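Local coordinates for protein group II chitinase (Ostrinia furnacalis, PDB 6JAV) that probably cleaves chitin chains internally, as one family 18 catalytic domain of a much longer insect chitinase with chitin-binding modules, at residues His232-Glu236 / Lys237-Ala241; Asp144-Gly147 / Phe148-Val152; Ser171-Lys174 / Met175-Asp178. All blocks are in the same frame, centred on the assembly; numbering follows the deposited sequence.

Interaction 1: residues His232-Glu236 / Lys237-Ala241; sequences HYWME and KGTPA. With NAG (2-acetamido-2-deoxy-beta-D-glucopyranose), chain C.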
loop_
_atom_site.group_PDB
_atom_site.type_symbol
_atom_site.label_atom_id
_atom_site.label_comp_id
_atom_site.label_asym_id
_atom_site.label_seq_id
_atom_site.Cartn_x
_atom_site.Cartn_y
_atom_site.Cartn_z
ATOM N N HIS A 232 -2.931 2.009 16.520
ATOM C CA HIS A 232 -2.958 1.637 17.929
ATOM C C HIS A 232 -3.497 0.228 18.122
ATOM O O HIS A 232 -3.064 -0.472 19.044
ATOM C CB HIS A 232 -3.806 2.647 18.692
ATOM C CG HIS A 232 -3.071 3.898 19.054
ATOM N ND1 HIS A 232 -3.198 5.081 18.355
ATOM C CD2 HIS A 232 -2.202 4.152 20.062
ATOM C CE1 HIS A 232 -2.429 6.005 18.908
ATOM N NE2 HIS A 232 -1.822 5.470 19.953
ATOM N N TYR A 233 -4.392 -0.227 17.248
ATOM C CA TYR A 233 -4.940 -1.569 17.373
ATOM C C TYR A 233 -3.893 -2.630 17.047
ATOM O O TYR A 233 -3.771 -3.628 17.765
ATOM C CB TYR A 233 -6.161 -1.707 16.476
ATOM C CG TYR A 233 -7.011 -2.904 16.825
ATOM C CD1 TYR A 233 -7.609 -2.997 18.070
ATOM C CD2 TYR A 233 -7.213 -3.926 15.930
ATOM C CE1 TYR A 233 -8.382 -4.094 18.407
ATOM C CE2 TYR A 233 -8.003 -5.033 16.257
ATOM C CZ TYR A 233 -8.571 -5.102 17.498
ATOM O OH TYR A 233 -9.363 -6.192 17.825
ATOM N N TRP A 234 -3.102 -2.433 15.976
ATOM C CA TRP A 234 -1.984 -3.350 15.734
ATOM C C TRP A 234 -1.061 -3.436 16.946
ATOM O O TRP A 234 -0.604 -4.529 17.310
ATOM C CB TRP A 234 -1.224 -2.964 14.439
ATOM C CG TRP A 234 -1.870 -3.543 13.229
ATOM C CD1 TRP A 234 -2.792 -2.955 12.416
ATOM C CD2 TRP A 234 -1.632 -4.848 12.690
ATOM N NE1 TRP A 234 -3.177 -3.833 11.407
ATOM C CE2 TRP A 234 -2.483 -5.006 11.571
ATOM C CE3 TRP A 234 -0.809 -5.922 13.083
ATOM C CZ2 TRP A 234 -2.535 -6.195 10.827
ATOM C CZ3 TRP A 234 -0.838 -7.096 12.329
ATOM C CH2 TRP A 234 -1.702 -7.221 11.205
ATOM N N MET A 235 -0.790 -2.302 17.597
ATOM C CA MET A 235 0.062 -2.326 18.788
ATOM C C MET A 235 -0.633 -3.024 19.958
ATOM O O MET A 235 -0.001 -3.827 20.662
ATOM C CB MET A 235 0.520 -0.913 19.142
ATOM C CG MET A 235 1.477 -0.372 18.065
ATOM S SD MET A 235 2.415 1.080 18.576
ATOM C CE MET A 235 1.079 2.225 18.630
ATOM N N GLU A 236 -1.926 -2.754 20.155
ATOM C CA GLU A 236 -2.667 -3.410 21.241
ATOM C C GLU A 236 -2.675 -4.924 21.056
ATOM O O GLU A 236 -2.600 -5.686 22.035
ATOM C CB GLU A 236 -4.093 -2.855 21.267
ATOM C CG GLU A 236 -5.036 -3.512 22.274
ATOM C CD GLU A 236 -6.495 -3.066 22.097
ATOM O OE1 GLU A 236 -6.740 -1.913 21.669
ATOM O OE2 GLU A 236 -7.401 -3.878 22.377
ATOM N N LYS A 237 -2.728 -5.379 19.799
ATOM C CA LYS A 237 -2.738 -6.808 19.502
ATOM C C LYS A 237 -1.375 -7.468 19.654
ATOM O O LYS A 237 -1.284 -8.697 19.501
ATOM C CB LYS A 237 -3.292 -7.047 18.082
ATOM C CG LYS A 237 -4.763 -6.678 17.934
ATOM C CD LYS A 237 -5.658 -7.788 18.421
ATOM C CE LYS A 237 -6.200 -8.568 17.261
ATOM N NZ LYS A 237 -7.022 -9.756 17.693
ATOM N N GLY A 238 -0.312 -6.702 19.913
ATOM C CA GLY A 238 1.003 -7.264 20.188
ATOM C C GLY A 238 2.120 -6.822 19.257
ATOM O O GLY A 238 3.221 -7.387 19.309
ATOM N N THR A 239 1.885 -5.783 18.407
ATOM C CA THR A 239 2.961 -5.422 17.484
ATOM C C THR A 239 3.843 -4.333 18.092
ATOM O O THR A 239 3.322 -3.277 18.475
ATOM C CB THR A 239 2.374 -4.884 16.184
ATOM O OG1 THR A 239 1.429 -5.828 15.681
ATOM C CG2 THR A 239 3.453 -4.681 15.122
ATOM N N PRO A 240 5.163 -4.519 18.139
ATOM C CA PRO A 240 6.061 -3.414 18.538
ATOM C C PRO A 240 5.987 -2.246 17.563
ATOM O O PRO A 240 5.852 -2.438 16.348
ATOM C CB PRO A 240 7.456 -4.049 18.522
ATOM C CG PRO A 240 7.228 -5.565 18.578
ATOM C CD PRO A 240 5.896 -5.779 17.875
ATOM N N ALA A 241 6.095 -1.030 18.096
ATOM C CA ALA A 241 6.092 0.151 17.231
ATOM C C ALA A 241 7.163 0.053 16.148
ATOM O O ALA A 241 6.933 0.461 14.992
ATOM C CB ALA A 241 6.298 1.425 18.063
HETATM C C1 NAG C . -6.114 7.855 18.760
HETATM C C2 NAG C . -7.067 8.822 19.446
HETATM C C3 NAG C . -7.048 8.603 20.964
HETATM C C4 NAG C . -7.290 7.133 21.296
HETATM C C5 NAG C . -6.315 6.245 20.535
HETATM C C6 NAG C . -6.560 4.762 20.741
HETATM C C7 NAG C . -7.610 11.074 18.606
HETATM C C8 NAG C . -9.016 10.590 18.463
HETATM N N2 NAG C . -6.729 10.197 19.109
HETATM O O3 NAG C . -8.089 9.380 21.544
HETATM O O4 NAG C . -7.161 6.892 22.693
HETATM O O5 NAG C . -6.440 6.512 19.130
HETATM O O6 NAG C . -7.684 4.260 20.023
HETATM O O7 NAG C . -7.290 12.217 18.311
HETATM O O HOH W 1 3.067 -3.317 21.260
#

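Interaction 2: residues Asp144-Gly147 / Phe148-Val152; sequences DKQG and FADLV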
loop_
_atom_site.group_PDB
_atom_site.type_symbol
_atom_site.label_atom_id
_atom_site.label_comp_id
_atom_site.label_asym_id
_atom_site.label_seq_id
_atom_site.Cartn_x
_atom_site.Cartn_y
_atom_site.Cartn_z
ATOM N N ASP A 144 -7.399 -20.215 7.971
ATOM C CA ASP A 144 -6.472 -19.343 7.238
ATOM C C ASP A 144 -5.545 -18.599 8.187
ATOM O O ASP A 144 -4.392 -18.322 7.832
ATOM C CB ASP A 144 -7.244 -18.306 6.413
ATOM C CG ASP A 144 -7.732 -18.829 5.092
ATOM O OD1 ASP A 144 -7.545 -20.016 4.781
ATOM O OD2 ASP A 144 -8.350 -18.035 4.349
ATOM N N LYS A 145 -6.022 -18.253 9.389
ATOM C CA LYS A 145 -5.178 -17.530 10.341
ATOM C C LYS A 145 -3.982 -18.371 10.762
ATOM O O LYS A 145 -2.825 -17.937 10.652
ATOM C CB LYS A 145 -6.006 -17.097 11.561
ATOM C CG LYS A 145 -5.158 -16.326 12.539
ATOM C CD LYS A 145 -5.875 -15.985 13.830
ATOM C CE LYS A 145 -6.961 -15.024 13.589
ATOM N NZ LYS A 145 -7.649 -14.704 14.885
ATOM N N GLN A 146 -4.232 -19.594 11.245
ATOM C CA GLN A 146 -3.127 -20.439 11.659
ATOM C C GLN A 146 -2.270 -20.821 10.461
ATOM O O GLN A 146 -1.047 -20.892 10.563
ATOM C CB GLN A 146 -3.668 -21.689 12.373
ATOM C CG GLN A 146 -2.591 -22.580 12.938
ATOM C CD GLN A 146 -1.754 -21.883 14.013
ATOM O OE1 GLN A 146 -2.275 -21.456 15.047
ATOM N NE2 GLN A 146 -0.456 -21.767 13.769
ATOM N N GLY A 147 -2.900 -21.057 9.310
ATOM C CA GLY A 147 -2.125 -21.451 8.150
ATOM C C GLY A 147 -1.178 -20.356 7.703
ATOM O O GLY A 147 -0.021 -20.627 7.370
ATOM N N PHE A 148 -1.665 -19.107 7.667
ATOM C CA PHE A 148 -0.787 -17.989 7.313
ATOM C C PHE A 148 0.339 -17.817 8.334
ATOM O O PHE A 148 1.495 -17.553 7.968
ATOM C CB PHE A 148 -1.627 -16.720 7.199
ATOM C CG PHE A 148 -0.870 -15.516 6.695
ATOM C CD1 PHE A 148 -0.391 -15.481 5.385
ATOM C CD2 PHE A 148 -0.643 -14.433 7.538
ATOM C CE1 PHE A 148 0.290 -14.334 4.918
ATOM C CE2 PHE A 148 0.032 -13.299 7.095
ATOM C CZ PHE A 148 0.497 -13.251 5.776
ATOM N N ALA A 149 0.021 -17.954 9.629
ATOM C CA ALA A 149 1.061 -17.849 10.650
ATOM C C ALA A 149 2.124 -18.921 10.469
ATOM O O ALA A 149 3.319 -18.648 10.627
ATOM C CB ALA A 149 0.415 -17.957 12.038
ATOM N N ASP A 150 1.709 -20.140 10.102
ATOM C CA ASP A 150 2.683 -21.202 9.873
ATOM C C ASP A 150 3.481 -20.956 8.600
ATOM O O ASP A 150 4.689 -21.233 8.564
ATOM C CB ASP A 150 2.003 -22.573 9.827
ATOM C CG ASP A 150 1.544 -23.037 11.213
ATOM O OD1 ASP A 150 2.095 -22.558 12.233
ATOM O OD2 ASP A 150 0.625 -23.880 11.276
ATOM N N LEU A 151 2.829 -20.422 7.551
ATOM C CA LEU A 151 3.575 -20.028 6.350
ATOM C C LEU A 151 4.649 -18.989 6.690
ATOM O O LEU A 151 5.807 -19.094 6.255
ATOM C CB LEU A 151 2.626 -19.487 5.275
ATOM C CG LEU A 151 3.360 -19.099 3.964
ATOM C CD1 LEU A 151 3.749 -20.346 3.189
ATOM C CD2 LEU A 151 2.493 -18.191 3.118
ATOM N N VAL A 152 4.282 -17.987 7.488
ATOM C CA VAL A 152 5.246 -16.971 7.904
ATOM C C VAL A 152 6.394 -17.593 8.692
ATOM O O VAL A 152 7.566 -17.268 8.454
ATOM C CB VAL A 152 4.532 -15.860 8.683
ATOM C CG1 VAL A 152 5.537 -14.921 9.335
ATOM C CG2 VAL A 152 3.696 -15.032 7.713
#

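Interaction 3: residues Ser171-Lys174 / Met175-Asp178; sequences SPNK and MVID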
loop_
_atom_site.group_PDB
_atom_site.type_symbol
_atom_site.label_atom_id
_atom_site.label_comp_id
_atom_site.label_asym_id
_atom_site.label_seq_id
_atom_site.Cartn_x
_atom_site.Cartn_y
_atom_site.Cartn_z
ATOM N N SER A 171 -4.088 -5.574 6.437
ATOM C CA SER A 171 -5.323 -4.812 6.477
ATOM C C SER A 171 -5.329 -3.772 7.600
ATOM O O SER A 171 -4.774 -4.003 8.676
ATOM C CB SER A 171 -6.476 -5.781 6.754
ATOM O OG SER A 171 -7.703 -5.064 6.916
ATOM N N PRO A 172 -6.012 -2.645 7.394
ATOM C CA PRO A 172 -6.260 -1.689 8.481
ATOM C C PRO A 172 -7.592 -1.896 9.188
ATOM O O PRO A 172 -7.896 -1.126 10.109
ATOM C CB PRO A 172 -6.307 -0.358 7.702
ATOM C CG PRO A 172 -7.066 -0.731 6.441
ATOM C CD PRO A 172 -6.511 -2.127 6.094
ATOM N N ASN A 173 -8.380 -2.883 8.762
ATOM C CA ASN A 173 -9.776 -3.047 9.176
ATOM C C ASN A 173 -9.823 -3.969 10.394
ATOM O O ASN A 173 -9.378 -5.112 10.317
ATOM C CB ASN A 173 -10.511 -3.667 7.990
ATOM C CG ASN A 173 -11.971 -3.965 8.251
ATOM O OD1 ASN A 173 -12.325 -4.604 9.231
ATOM N ND2 ASN A 173 -12.810 -3.621 7.284
ATOM N N LYS A 174 -10.376 -3.464 11.505
ATOM C CA LYS A 174 -10.452 -4.214 12.763
ATOM C C LYS A 174 -10.966 -5.644 12.571
ATOM O O LYS A 174 -10.380 -6.591 13.106
ATOM C CB LYS A 174 -11.357 -3.467 13.758
ATOM C CG LYS A 174 -11.462 -4.176 15.103
ATOM C CD LYS A 174 -12.470 -3.464 16.013
ATOM C CE LYS A 174 -12.337 -3.979 17.462
ATOM N NZ LYS A 174 -12.602 -5.440 17.580
ATOM N N MET A 175 -12.060 -5.820 11.823
ATOM C CA MET A 175 -12.648 -7.155 11.657
ATOM C C MET A 175 -11.720 -8.098 10.899
ATOM O O MET A 175 -11.621 -9.287 11.236
ATOM C CB MET A 175 -13.984 -7.061 10.924
ATOM C CG MET A 175 -15.135 -6.648 11.819
ATOM S SD MET A 175 -15.033 -4.891 12.161
ATOM C CE MET A 175 -15.071 -4.926 13.946
ATOM N N VAL A 176 -11.052 -7.587 9.856
ATOM C CA VAL A 176 -10.105 -8.400 9.095
ATOM C C VAL A 176 -8.889 -8.735 9.939
ATOM O O VAL A 176 -8.396 -9.860 9.902
ATOM C CB VAL A 176 -9.712 -7.676 7.791
ATOM C CG1 VAL A 176 -8.677 -8.500 7.036
ATOM C CG2 VAL A 176 -10.959 -7.452 6.939
ATOM N N ILE A 177 -8.371 -7.761 10.683
ATOM C CA ILE A 177 -7.242 -8.013 11.564
ATOM C C ILE A 177 -7.587 -9.133 12.539
ATOM O O ILE A 177 -6.809 -10.072 12.744
ATOM C CB ILE A 177 -6.846 -6.719 12.301
ATOM C CG1 ILE A 177 -6.327 -5.627 11.324
ATOM C CG2 ILE A 177 -5.798 -7.006 13.369
ATOM C CD1 ILE A 177 -6.385 -4.223 11.956
ATOM N N ASP A 178 -8.768 -9.027 13.161
ATOM C CA ASP A 178 -9.185 -10.018 14.148
ATOM C C ASP A 178 -9.315 -11.402 13.519
ATOM O O ASP A 178 -8.970 -12.412 14.150
ATOM C CB ASP A 178 -10.532 -9.605 14.737
ATOM C CG ASP A 178 -10.434 -8.457 15.741
ATOM O OD1 ASP A 178 -9.312 -8.124 16.211
ATOM O OD2 ASP A 178 -11.531 -7.918 16.092
#

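Interaction 1: residues His232-Glu236 / Lys237-Ala241
The ring of Tyr-233 has the aliphatic chain of Lys-237 over one face. Lys-237 CG stands 4.1 Å from the centroid of that ring, close to its normal, a CH-pi contact. The two side chains run side by side and point the same way. The indole of Trp-234 is met instead at its edge: Thr-239 OG1 lies in the ring plane, 3.4 Å from Trp-234 CE3. The NAG sugar, the glycan of Asn-228, lies over the rim of one His-232 face. His-232 ND1 approaches NAG O5 to 3.6 Å, but its hydrogen bond is with Asn-228 O.

These residues end helix 227-236 in a Schellman motif. Gly-238, with positive phi (122°), lets the chain turn back. Gly-238 N bonds to Met-235 O, and Thr-239 N to Trp-234 O at 3.0 Å. Thr-239 OG1 gives Trp-234 O a second bond, of 2.9 Å, from the same face of the carbonyl but well above its plane. Thr-239 chi1 of -53° places the hydroxyl beside its own backbone N, which brings both donors to one oxygen. Met-235 SD rests on Ala-241 CB at 3.9 Å. A water donates to Met-235 O and Thr-239 O.

Tyr-233 OH and Lys-237 NZ both reach Asp-178 OD1. Trp-234 O and Met-235 O thus accept N-H groups of the turn, while the phenol and ammonium ends probably stabilise the Asp-178 carboxylate as an anion.

Interaction 2: residues Asp144-Gly147 / Phe148-Val152
Gln-146 and Asp-150 meet one turn apart on helix 143-159. Gln-146 starts with CG anti to its backbone N, then bends at chi2 (62°). This bend turns the amide along the helix toward Asp-150. In Asp-150, CG lies beside the backbone N (chi1 -73°), which puts the carboxylate next to the preceding turn, near Gln-146 O and NE2. Gln-146 NE2 then faces both carboxylate oxygens. It lies 3.1 Å from Asp-150 OD1 and 3.4 Å from Asp-150 OD2, and both hydrogen bonds are weak. The amide and carboxylate planes are 42° apart, so the two groups are not coplanar. The contact is on the outer side of the helix, where Gln-146 is exposed.

Under it the backbone follows the regular alpha-helical pattern. Asp-150 N bonds to Gln-146 O at 2.9 Å, and Leu-151 N to Gly-147 O, also at 2.9 Å. Phe-148 CB sits 3.3 Å from Asp-144 O, while its ring leads away from this turn. Val-152 CG2 lies over the rim of one face of the Phe-148 ring.

The buried Asp-144 carboxylate is held by other parts of the chain: OD1 by Ser-95 and Asn-99, OD2 by the Lys-131 backbone N and the Trp-133 indole N-H. Helix 143-159 connects strands 122-126 and 165-170 in the family's TIM barrel, a beta-alpha-beta unit. Phe-148 and Val-152 pack inward on Leu-125 of strand 122-126 and on Leu-186 of helix 183-189. Leu-151 leans on Arg-104 and Phe-107 of helix 101-118.

Interaction 3: residues Ser171-Lys174 / Met175-Asp178
Asn-173 OD1 is gripped by two backbone N-H groups, Met-175 N at 2.9 Å and Val-176 N at 3.3 Å. Both bonds are weak, the first because it is strongly bent (124°). This makes Asn-173 the N-cap of helix 174-180, which follows strand 165-170 of the TIM barrel. The Asn-173 side chain is about 7 Å from the bound inhibitor BC0. Its carbonyl works too: Asn-173 O accepts a nearly straight bond from Ile-177 N at 2.9 Å, the first full turn of the helix.

The loop before the cap is held by an ST turn. Ser-171 OG accepts from Asn-173 N, also at 2.9 Å. The same OG touches Val-176 CB, and Val-176 CG2 packs against the Asn-173 amide carbon. Ile-177 lies over the loop, with CG1 3.5 Å from Ser-171 O. That carbonyl also takes the indole N-H of Trp-234.

Asp-178 OD1 is engaged by Tyr-233 of helix 227-236. The extended chain of Lys-174 points outward from its own helix, and the bend at its last torsion (chi4 -61°) turns the amine along the helix to Asp-178. The salt bridge from Lys-174 NZ uses the syn lone pair of Asp-178 OD2, at 3.1 Å.

All three contacts are local, each within one helix or at its end. Interaction 3 starts helix 174-180 with a side-chain cap, interaction 1 finishes helix 227-236 with a Schellman motif, and interaction 2 lies inside helix 143-159. Interaction 2 is the most buried, yet its polar side-chain pair is on the outer surface. Interactions 1 and 3 are partly buried and touch directly, through the Asp-178 carboxylate and through Trp-234 on Ile-177. Interaction 2 joins interaction 3 through Lys-145 NZ, 2.7 Å from Asp-178 O. Asp-178 is therefore common ground for all three helices. Interactions 1 and 2 do not touch.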